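Local coordinates for malic enzyme (Entamoeba histolytica, PDB 3NV9), which probably catalyses the oxidative decarboxylation of malate to pyruvate with NADP and, as an entangled dimer, has been linked to activation of the drug metronidazole, at residues A[48-53]-A[457-462]; A[137-142]-A[149-154]; A[222-227]-A[236-241]; A[390-395]-A[414-419]. All coordinates share one frame; numbering follows the deposited sequence.

Interaction 1: residues A[48-53]-A[457-462]. With SO4 (sulfate ion), chain E.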
# COMPACT_ATOMS: atom_id res chain seq x y z
N GLN A 48 -6.48 -3.84 5.58
CA GLN A 48 -5.58 -3.32 6.56
C GLN A 48 -4.21 -3.91 6.33
O GLN A 48 -4.02 -4.83 5.57
CB GLN A 48 -6.09 -3.65 7.96
CG GLN A 48 -6.23 -5.16 8.22
CD GLN A 48 -6.44 -5.51 9.70
OE1 GLN A 48 -6.04 -4.78 10.62
NE2 GLN A 48 -7.15 -6.61 9.92
N ILE A 49 -3.22 -3.37 7.00
CA ILE A 49 -1.91 -3.95 6.93
C ILE A 49 -1.73 -4.85 8.15
O ILE A 49 -2.33 -4.63 9.18
CB ILE A 49 -0.83 -2.85 6.83
CG1 ILE A 49 -0.57 -2.48 5.36
CG2 ILE A 49 0.50 -3.34 7.37
CD1 ILE A 49 -1.73 -1.95 4.60
N MET A 50 -0.91 -5.89 8.04
CA MET A 50 -0.66 -6.77 9.19
C MET A 50 0.76 -7.34 9.11
O MET A 50 1.24 -7.58 8.01
CB MET A 50 -1.69 -7.89 9.12
CG MET A 50 -1.81 -8.76 10.31
SD MET A 50 -2.54 -7.94 11.76
CE MET A 50 -4.18 -7.74 11.04
N PRO A 51 1.43 -7.59 10.26
CA PRO A 51 2.73 -8.23 10.20
C PRO A 51 2.53 -9.61 9.59
O PRO A 51 1.43 -10.16 9.73
CB PRO A 51 3.10 -8.39 11.68
CG PRO A 51 2.47 -7.24 12.36
CD PRO A 51 1.10 -7.20 11.64
N LYS A 52 3.56 -10.10 8.89
CA LYS A 52 3.66 -11.49 8.45
C LYS A 52 4.96 -12.09 8.94
O LYS A 52 5.30 -13.19 8.51
CB LYS A 52 3.68 -11.60 6.94
CG LYS A 52 4.60 -10.58 6.29
CD LYS A 52 5.43 -11.09 5.11
CE LYS A 52 4.65 -11.52 3.95
NZ LYS A 52 5.59 -11.26 2.74
N CYS A 53 5.69 -11.41 9.83
CA CYS A 53 6.99 -11.96 10.34
C CYS A 53 6.95 -12.25 11.87
O CYS A 53 6.00 -11.84 12.55
CB CYS A 53 8.10 -10.95 10.04
SG CYS A 53 7.74 -9.31 10.77
N GLN A 457 -10.24 -15.69 8.27
CA GLN A 457 -11.34 -16.34 9.00
C GLN A 457 -11.07 -16.32 10.49
O GLN A 457 -11.97 -16.04 11.26
CB GLN A 457 -11.59 -17.78 8.46
CG GLN A 457 -12.32 -17.82 7.04
CD GLN A 457 -11.87 -19.02 6.14
OE1 GLN A 457 -11.25 -20.02 6.63
NE2 GLN A 457 -12.17 -18.92 4.81
N LEU A 458 -9.82 -16.54 10.86
CA LEU A 458 -9.42 -16.54 12.24
C LEU A 458 -9.66 -15.17 12.84
O LEU A 458 -10.07 -15.10 13.97
CB LEU A 458 -7.95 -16.93 12.39
CG LEU A 458 -7.37 -17.13 13.80
CD1 LEU A 458 -8.29 -18.09 14.63
CD2 LEU A 458 -5.98 -17.71 13.74
N LEU A 459 -9.39 -14.10 12.09
CA LEU A 459 -9.54 -12.74 12.63
C LEU A 459 -11.02 -12.40 12.92
O LEU A 459 -11.32 -11.79 13.95
CB LEU A 459 -8.87 -11.71 11.69
CG LEU A 459 -7.34 -11.74 11.70
CD1 LEU A 459 -6.75 -10.68 10.87
CD2 LEU A 459 -6.74 -11.60 13.15
N GLN A 460 -11.92 -12.81 12.02
CA GLN A 460 -13.39 -12.78 12.26
C GLN A 460 -13.86 -13.68 13.43
O GLN A 460 -14.55 -13.20 14.34
CB GLN A 460 -14.17 -13.20 10.99
CG GLN A 460 -13.78 -12.41 9.79
CD GLN A 460 -14.40 -12.92 8.57
OE1 GLN A 460 -15.58 -12.71 8.34
NE2 GLN A 460 -13.63 -13.64 7.78
N ASP A 461 -13.51 -14.97 13.38
CA ASP A 461 -13.95 -15.91 14.42
C ASP A 461 -13.52 -15.42 15.78
O ASP A 461 -14.30 -15.46 16.71
CB ASP A 461 -13.44 -17.33 14.16
CG ASP A 461 -14.02 -17.93 12.90
OD1 ASP A 461 -15.03 -17.40 12.42
OD2 ASP A 461 -13.46 -18.93 12.40
N SER A 462 -12.28 -14.94 15.88
CA SER A 462 -11.77 -14.16 17.04
C SER A 462 -12.43 -12.85 17.43
O SER A 462 -12.07 -12.31 18.45
CB SER A 462 -10.32 -13.77 16.79
OG SER A 462 -9.56 -14.75 17.44
S SO4 E . -12.69 -21.66 2.53
O1 SO4 E . -12.11 -22.84 1.89
O2 SO4 E . -13.04 -21.98 3.91
O3 SO4 E . -11.64 -20.62 2.46
O4 SO4 E . -13.91 -21.22 1.85
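M50 and L459 meet tip to tip, a compact example of how two elements with well-separated backbones can still touch through long side chains. Their CA atoms lie 11.2 Å apart, and the two side chains share that gap about equally. The CB of M50 leaves strand 48-51 toward the helix, and CG stands anti to the backbone N (chi1 -169°), beside the carbonyl carbon. The chain then folds twice, at chi2 and chi3, so SD stays back, 5.1 Å from L459 CD1, and the terminal methyl makes the approach: M50 CE lies 3.9 Å from L459 CD1. The same CE also lies 3.4 Å from Q48 NE2. L459 CD1 therefore faces a surface made jointly by a methyl and an amide, with Q48 NE2 at 4.2 Å. That amide is held at both ends from outside: OE1 is hydrogen-bonded to K125 of the second subunit and NE2 to the carbonyl O of P51 of that subunit. Two residues back along the helix, Q457 NE2 donates to sulfate O3 over 2.9 Å, an anion that R453 also binds. Strand 48-51 pairs antiparallel with a strand of the second subunit, extending the sheet across the dimer interface, and the C-terminal part of helix 438-461, with I465 against L459, packs beside that intersubunit sheet.

Interaction 2: residues A[137-142]-A[149-154]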
# COMPACT_ATOMS: atom_id res chain seq x y z
N ILE A 137 -4.79 8.08 -8.11
CA ILE A 137 -3.95 9.24 -8.39
C ILE A 137 -4.72 10.26 -9.15
O ILE A 137 -5.73 9.95 -9.80
CB ILE A 137 -2.74 8.87 -9.23
CG1 ILE A 137 -3.16 8.51 -10.70
CG2 ILE A 137 -1.90 7.77 -8.52
CD1 ILE A 137 -1.98 8.11 -11.66
N ASP A 138 -4.23 11.49 -9.09
CA ASP A 138 -4.72 12.54 -9.97
C ASP A 138 -3.90 12.50 -11.23
O ASP A 138 -2.66 12.61 -11.20
CB ASP A 138 -4.58 13.90 -9.30
CG ASP A 138 -5.22 15.04 -10.13
OD1 ASP A 138 -5.70 14.82 -11.28
OD2 ASP A 138 -5.30 16.16 -9.60
N SER A 139 -4.53 12.33 -12.38
CA SER A 139 -3.70 12.38 -13.63
C SER A 139 -3.86 13.72 -14.42
O SER A 139 -3.45 13.81 -15.57
CB SER A 139 -4.00 11.19 -14.52
OG SER A 139 -5.29 11.33 -15.12
N LYS A 140 -4.46 14.75 -13.81
CA LYS A 140 -4.84 15.98 -14.56
C LYS A 140 -3.64 16.82 -14.75
O LYS A 140 -2.80 16.91 -13.84
CB LYS A 140 -5.92 16.80 -13.87
CG LYS A 140 -7.32 16.20 -14.11
CD LYS A 140 -8.44 17.00 -13.48
CE LYS A 140 -8.15 17.37 -11.99
NZ LYS A 140 -8.13 16.17 -11.08
N ASN A 141 -3.51 17.40 -15.92
CA ASN A 141 -2.40 18.33 -16.11
C ASN A 141 -2.85 19.74 -15.71
O ASN A 141 -3.95 19.90 -15.23
CB ASN A 141 -1.82 18.28 -17.52
CG ASN A 141 -2.78 18.75 -18.54
OD1 ASN A 141 -3.81 19.33 -18.20
ND2 ASN A 141 -2.50 18.47 -19.82
N LYS A 142 -1.99 20.73 -15.90
CA LYS A 142 -2.25 22.12 -15.50
C LYS A 142 -3.58 22.61 -16.07
O LYS A 142 -4.39 23.20 -15.34
CB LYS A 142 -1.02 23.00 -15.86
CG LYS A 142 -1.27 24.42 -16.43
CD LYS A 142 -0.18 24.80 -17.50
CE LYS A 142 -0.71 25.81 -18.55
NZ LYS A 142 0.02 25.67 -19.82
N ASP A 149 0.53 10.69 -20.10
CA ASP A 149 1.96 10.77 -19.84
C ASP A 149 2.24 10.92 -18.35
O ASP A 149 3.29 10.51 -17.86
CB ASP A 149 2.62 11.93 -20.63
CG ASP A 149 2.35 11.86 -22.16
OD1 ASP A 149 2.28 10.75 -22.76
OD2 ASP A 149 2.21 12.96 -22.76
N ALA A 150 1.31 11.55 -17.63
CA ALA A 150 1.42 11.66 -16.18
C ALA A 150 1.29 10.25 -15.54
O ALA A 150 2.05 9.88 -14.64
CB ALA A 150 0.36 12.62 -15.63
N VAL A 151 0.34 9.46 -16.04
CA VAL A 151 0.12 8.11 -15.54
C VAL A 151 1.38 7.29 -15.86
O VAL A 151 1.92 6.65 -14.97
CB VAL A 151 -1.22 7.47 -16.05
CG1 VAL A 151 -1.48 6.11 -15.40
CG2 VAL A 151 -2.43 8.39 -15.74
N ILE A 152 1.90 7.43 -17.08
CA ILE A 152 3.12 6.69 -17.49
C ILE A 152 4.30 6.99 -16.59
O ILE A 152 5.00 6.07 -16.10
CB ILE A 152 3.48 6.93 -18.98
CG1 ILE A 152 2.43 6.25 -19.84
CG2 ILE A 152 4.80 6.36 -19.29
CD1 ILE A 152 2.38 6.68 -21.33
N GLU A 153 4.52 8.28 -16.37
CA GLU A 153 5.65 8.74 -15.55
C GLU A 153 5.50 8.21 -14.12
O GLU A 153 6.48 7.73 -13.51
CB GLU A 153 5.78 10.30 -15.55
CG GLU A 153 6.89 10.80 -14.62
CD GLU A 153 7.08 12.34 -14.67
OE1 GLU A 153 6.33 13.05 -15.36
OE2 GLU A 153 8.00 12.83 -14.00
N PHE A 154 4.26 8.32 -13.61
CA PHE A 154 3.93 7.93 -12.23
C PHE A 154 4.26 6.46 -11.97
O PHE A 154 4.96 6.11 -11.03
CB PHE A 154 2.43 8.23 -11.91
CG PHE A 154 2.05 7.84 -10.52
CD1 PHE A 154 2.07 8.77 -9.51
CD2 PHE A 154 1.68 6.51 -10.22
CE1 PHE A 154 1.75 8.41 -8.19
CE2 PHE A 154 1.34 6.12 -8.90
CZ PHE A 154 1.39 7.06 -7.88
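With CG1 of I137 set between its backbone N and carbonyl carbon (chi1 70°), the CG2 methyl swings beside the N and comes to lie over the ring of F154, which its own chi1 of 179° carries anti to the backbone N. The result is a CH-pi contact: I137 CG2 sits 3.7 Å from the centroid of the F154 ring, 22° off the normal, displaced toward the rim so that F154 CZ is its nearest carbon at 3.4 Å. The other branch of I137 runs toward the preceding turn, where CD1 meets V151 CG2 at 4.1 Å. That same valine methyl is pressed from the loop side by S139, whose CB stands only 3.4 Å from V151 CG2, tighter than ordinary carbon packing, while A150 CB lies 4.0 Å from S139 O. S139 OG is engaged elsewhere, hydrogen-bonded to D98 and N146. The loop itself is stiffened by an Asx turn. D138 OD1 accepts from K140 N and, across the opposite face of its carboxylate plane, from K140 NZ, both at 2.8 Å; the second bond is also a salt bridge. The dimer partner lies close by: F154 stacks on F154 of the second subunit, and R157 of that subunit reaches the carbonyl O atoms of D138 and K140. Such packing is typical of a beta-alpha-beta crossover, in which the loop leaving strand 131-136 folds onto helix 148-158 before the chain re-enters the parallel sheet as strand 164-167.

Interaction 3: residues A[222-227]-A[236-241]. With SO4 (sulfate ion), chain G.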
# COMPACT_ATOMS: atom_id res chain seq x y z
N MET A 222 -21.77 -13.07 -33.83
CA MET A 222 -21.65 -12.33 -32.58
C MET A 222 -21.74 -10.82 -32.79
O MET A 222 -20.98 -10.27 -33.62
CB MET A 222 -20.33 -12.71 -31.93
CG MET A 222 -20.26 -14.21 -31.63
SD MET A 222 -18.73 -14.50 -30.76
CE MET A 222 -18.59 -16.31 -30.89
N VAL A 223 -22.66 -10.16 -32.07
CA VAL A 223 -22.77 -8.69 -32.07
C VAL A 223 -22.25 -8.04 -30.74
O VAL A 223 -22.77 -8.35 -29.67
CB VAL A 223 -24.22 -8.22 -32.27
CG1 VAL A 223 -24.32 -6.65 -32.29
CG2 VAL A 223 -24.82 -8.83 -33.53
N PHE A 224 -21.26 -7.15 -30.85
CA PHE A 224 -20.72 -6.42 -29.72
C PHE A 224 -21.23 -4.97 -29.60
O PHE A 224 -20.99 -4.17 -30.49
CB PHE A 224 -19.21 -6.43 -29.78
CG PHE A 224 -18.61 -7.80 -29.63
CD1 PHE A 224 -18.61 -8.70 -30.70
CD2 PHE A 224 -17.99 -8.18 -28.43
CE1 PHE A 224 -18.01 -10.00 -30.56
CE2 PHE A 224 -17.39 -9.46 -28.28
CZ PHE A 224 -17.42 -10.38 -29.33
N ILE A 225 -21.96 -4.66 -28.52
CA ILE A 225 -22.53 -3.31 -28.32
C ILE A 225 -21.55 -2.53 -27.45
O ILE A 225 -21.41 -2.81 -26.22
CB ILE A 225 -23.91 -3.29 -27.61
CG1 ILE A 225 -24.90 -4.33 -28.17
CG2 ILE A 225 -24.51 -1.85 -27.55
CD1 ILE A 225 -25.32 -4.16 -29.55
N GLY A 226 -20.82 -1.60 -28.09
CA GLY A 226 -19.82 -0.77 -27.41
C GLY A 226 -18.43 -1.08 -27.92
O GLY A 226 -18.11 -2.24 -28.13
N ALA A 227 -17.61 -0.06 -28.13
CA ALA A 227 -16.23 -0.21 -28.53
C ALA A 227 -15.26 0.27 -27.47
O ALA A 227 -14.13 0.66 -27.78
CB ALA A 227 -15.97 0.54 -29.79
N ARG A 236 -11.15 -9.29 -29.36
CA ARG A 236 -9.86 -9.80 -29.73
C ARG A 236 -9.53 -11.19 -29.13
O ARG A 236 -8.95 -12.06 -29.84
CB ARG A 236 -8.78 -8.83 -29.34
CG ARG A 236 -7.39 -9.39 -29.70
CD ARG A 236 -6.28 -8.43 -29.39
NE ARG A 236 -5.89 -8.41 -27.98
CZ ARG A 236 -5.98 -7.37 -27.15
NH1 ARG A 236 -6.55 -6.23 -27.56
NH2 ARG A 236 -5.54 -7.46 -25.90
N LEU A 237 -9.85 -11.41 -27.85
CA LEU A 237 -9.54 -12.73 -27.30
C LEU A 237 -10.43 -13.76 -27.93
O LEU A 237 -9.97 -14.87 -28.15
CB LEU A 237 -9.64 -12.83 -25.76
CG LEU A 237 -8.57 -12.01 -25.03
CD1 LEU A 237 -8.56 -12.34 -23.51
CD2 LEU A 237 -7.21 -12.14 -25.67
N ILE A 238 -11.70 -13.41 -28.17
CA ILE A 238 -12.72 -14.32 -28.68
C ILE A 238 -12.42 -14.82 -30.11
O ILE A 238 -12.70 -16.00 -30.43
CB ILE A 238 -14.12 -13.73 -28.54
CG1 ILE A 238 -14.59 -13.86 -27.08
CG2 ILE A 238 -15.17 -14.41 -29.46
CD1 ILE A 238 -15.72 -12.84 -26.65
N VAL A 239 -11.86 -13.91 -30.93
CA VAL A 239 -11.26 -14.20 -32.25
C VAL A 239 -10.05 -15.11 -32.06
O VAL A 239 -10.07 -16.20 -32.56
CB VAL A 239 -11.03 -12.91 -33.15
CG1 VAL A 239 -10.05 -13.14 -34.32
CG2 VAL A 239 -12.35 -12.42 -33.70
N THR A 240 -9.07 -14.74 -31.25
CA THR A 240 -7.88 -15.59 -31.10
C THR A 240 -8.27 -17.03 -30.66
O THR A 240 -7.64 -17.98 -31.09
CB THR A 240 -6.90 -15.02 -30.11
OG1 THR A 240 -6.55 -13.70 -30.49
CG2 THR A 240 -5.66 -15.88 -29.99
N ALA A 241 -9.33 -17.14 -29.85
CA ALA A 241 -9.82 -18.42 -29.34
C ALA A 241 -10.62 -19.23 -30.37
O ALA A 241 -10.97 -20.37 -30.11
CB ALA A 241 -10.65 -18.23 -28.05
S SO4 G . -18.18 3.50 -27.75
O1 SO4 G . -19.40 2.71 -27.99
O2 SO4 G . -17.02 3.08 -28.54
O3 SO4 G . -18.38 4.94 -28.06
O4 SO4 G . -17.81 3.24 -26.37
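I238 meets M222 and F224 with one branch each, and the contact between segments 222-227 and 236-241 is wholly apolar. The first kind of contact is sulfur to methyl: I238 CG2, anti to its backbone N, approaches M222 SD at 3.8 Å, with M222 CE slightly farther at 4.2 Å. The methionine chain is extended beyond CG, which carries its sulfur out to the helix. The second kind is aliphatic to aromatic. I238 CD1 arrives at the edge of the F224 ring, near its plane, 4.0 Å from F224 CZ and 4.1 Å from F224 CE2, so no ring face is used here. L203 and L206 of helix 193-213 and I299 of strand 297-300 also pack on I238. A third, polar kind appears at the end of the strand, beside a sulfate probably from the crystallisation liquor: A227 N makes two weak hydrogen bonds to it, 3.3 Å to O1 and 3.2 Å to O2. Both segments belong to the beta-alpha-beta unit completed by strand 248-252. The chemistry divides the labour: apolar contacts join the two segments, G226 O accepts from N231 of the same helix, and the A227 N-H is turned to an anion, probably much as the glycine-rich loop of a Rossmann fold presents N-H groups to a dinucleotide phosphate.

Interaction 4: residues A[390-395]-A[414-419]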
# COMPACT_ATOMS: atom_id res chain seq x y z
N LEU A 390 -10.98 -21.44 -16.04
CA LEU A 390 -12.20 -20.97 -15.35
C LEU A 390 -13.42 -21.73 -15.86
O LEU A 390 -14.28 -22.18 -15.10
CB LEU A 390 -12.42 -19.44 -15.50
CG LEU A 390 -13.69 -18.87 -14.89
CD1 LEU A 390 -13.86 -19.28 -13.45
CD2 LEU A 390 -13.71 -17.32 -14.97
N ALA A 391 -13.50 -21.82 -17.18
CA ALA A 391 -14.60 -22.50 -17.82
C ALA A 391 -14.57 -24.00 -17.49
O ALA A 391 -15.59 -24.56 -17.17
CB ALA A 391 -14.50 -22.31 -19.29
N GLU A 392 -13.41 -24.65 -17.56
CA GLU A 392 -13.31 -26.10 -17.25
C GLU A 392 -13.59 -26.39 -15.76
O GLU A 392 -14.28 -27.34 -15.44
CB GLU A 392 -11.96 -26.68 -17.65
CG GLU A 392 -11.58 -26.43 -19.10
CD GLU A 392 -10.10 -26.78 -19.40
OE1 GLU A 392 -9.33 -27.08 -18.46
OE2 GLU A 392 -9.72 -26.73 -20.59
N PHE A 393 -13.10 -25.53 -14.86
CA PHE A 393 -13.40 -25.69 -13.44
C PHE A 393 -14.90 -25.71 -13.25
O PHE A 393 -15.45 -26.57 -12.52
CB PHE A 393 -12.81 -24.56 -12.58
CG PHE A 393 -13.12 -24.69 -11.12
CD1 PHE A 393 -12.22 -25.29 -10.28
CD2 PHE A 393 -14.34 -24.25 -10.61
CE1 PHE A 393 -12.51 -25.43 -8.93
CE2 PHE A 393 -14.64 -24.40 -9.24
CZ PHE A 393 -13.74 -24.98 -8.43
N ALA A 394 -15.57 -24.77 -13.91
CA ALA A 394 -17.03 -24.71 -13.80
C ALA A 394 -17.72 -25.96 -14.37
O ALA A 394 -18.62 -26.53 -13.73
CB ALA A 394 -17.63 -23.37 -14.41
N GLU A 395 -17.31 -26.37 -15.58
CA GLU A 395 -17.91 -27.54 -16.22
C GLU A 395 -17.74 -28.84 -15.42
O GLU A 395 -18.64 -29.65 -15.44
CB GLU A 395 -17.35 -27.73 -17.62
CG GLU A 395 -17.77 -29.03 -18.27
CD GLU A 395 -17.25 -29.16 -19.68
OE1 GLU A 395 -16.14 -28.61 -19.99
OE2 GLU A 395 -17.96 -29.81 -20.49
N PHE A 414 -8.85 -20.54 -8.26
CA PHE A 414 -7.74 -19.62 -8.48
C PHE A 414 -6.34 -20.23 -8.51
O PHE A 414 -5.55 -19.78 -9.28
CB PHE A 414 -7.87 -18.40 -7.59
CG PHE A 414 -9.20 -17.78 -7.69
CD1 PHE A 414 -9.53 -17.02 -8.79
CD2 PHE A 414 -10.16 -18.06 -6.73
CE1 PHE A 414 -10.83 -16.53 -8.95
CE2 PHE A 414 -11.44 -17.54 -6.83
CZ PHE A 414 -11.80 -16.77 -7.96
N PRO A 415 -6.05 -21.26 -7.71
CA PRO A 415 -4.76 -21.93 -7.90
C PRO A 415 -4.70 -22.65 -9.22
O PRO A 415 -3.63 -22.77 -9.81
CB PRO A 415 -4.65 -22.91 -6.68
CG PRO A 415 -6.09 -23.05 -6.21
CD PRO A 415 -6.77 -21.73 -6.51
N LYS A 416 -5.84 -23.09 -9.72
CA LYS A 416 -5.84 -23.70 -11.03
C LYS A 416 -5.56 -22.63 -12.13
O LYS A 416 -4.70 -22.85 -13.02
CB LYS A 416 -7.16 -24.45 -11.24
CG LYS A 416 -7.43 -24.90 -12.63
CD LYS A 416 -8.86 -25.41 -12.66
CE LYS A 416 -9.28 -25.91 -14.08
NZ LYS A 416 -8.63 -27.28 -14.30
N GLU A 417 -6.27 -21.49 -12.08
CA GLU A 417 -5.91 -20.35 -12.97
C GLU A 417 -4.43 -20.05 -12.86
O GLU A 417 -3.77 -19.90 -13.86
CB GLU A 417 -6.71 -19.06 -12.72
CG GLU A 417 -8.15 -19.17 -13.12
CD GLU A 417 -8.97 -17.93 -12.87
OE1 GLU A 417 -8.52 -17.04 -12.13
OE2 GLU A 417 -10.09 -17.81 -13.43
N ALA A 418 -3.90 -20.03 -11.65
CA ALA A 418 -2.55 -19.56 -11.46
C ALA A 418 -1.57 -20.50 -12.15
O ALA A 418 -0.62 -20.05 -12.79
CB ALA A 418 -2.24 -19.47 -9.95
N ALA A 419 -1.80 -21.82 -12.00
CA ALA A 419 -0.90 -22.82 -12.57
C ALA A 419 -1.02 -22.85 -14.07
O ALA A 419 -0.01 -22.90 -14.76
CB ALA A 419 -1.15 -24.21 -11.93
O HOH W 1 -9.90 -28.80 -16.29
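Roughly antiparallel, oblique helix packing within the NAD-binding domain brings F393 and L390 of helix 380-396 against K416 and E417 of helix 413-428, two helices consecutive in the chain. The segment axes approach to 10.0 Å, with 142° between their N-to-C directions, and the gap is bridged mainly by the aliphatic parts of charged residues. K416 does most of this. Its CG stands anti to the backbone N (chi1 168°), and the straight chain reaches the other helix before bending at chi4. On the way, K416 CD passes the edge of the phenylalanine, 4.0 Å from F393 CB and near the ring plane, while K416 CE comes within 3.9 Å of the backbone N of F393. E417 runs alongside L390, both side chains pointing the same way, so that its carboxylate lies against hydrocarbon: E417 OE2 is 3.5 Å from L390 CB, with the remaining leucine carbons a little farther off. V201 and A204 of helix 193-213 pack on L390, and helix 438-461 lies against P415. Where the pair becomes more open, the opposite charges of E392 and K416 remain beyond salt-bridge range, at 4.2 Å between E392 OE1 and K416 NZ, and one water joins them, donating to E392 OE1 and accepting from K416 NZ, each at 2.8 Å.

The four contacts divide between those that touch the second subunit and those that lie within one subunit. Interactions 1 and 2 both touch the second subunit, although their nearest atoms are about 16 Å apart; no other chain touches interactions 3 and 4. These two lie in the NAD-binding range, about 10 Å apart at their nearest atoms, and share helix 193-213, which packs on both I238 and L390. Helix 438-461 connects interaction 4, where it lies against P415, with interaction 1, which it reaches through L459; nearest atoms there are about 12 Å apart. A sodium ion, at the site of T348, R350 and P354, lies about 12 Å from the L390 side chain.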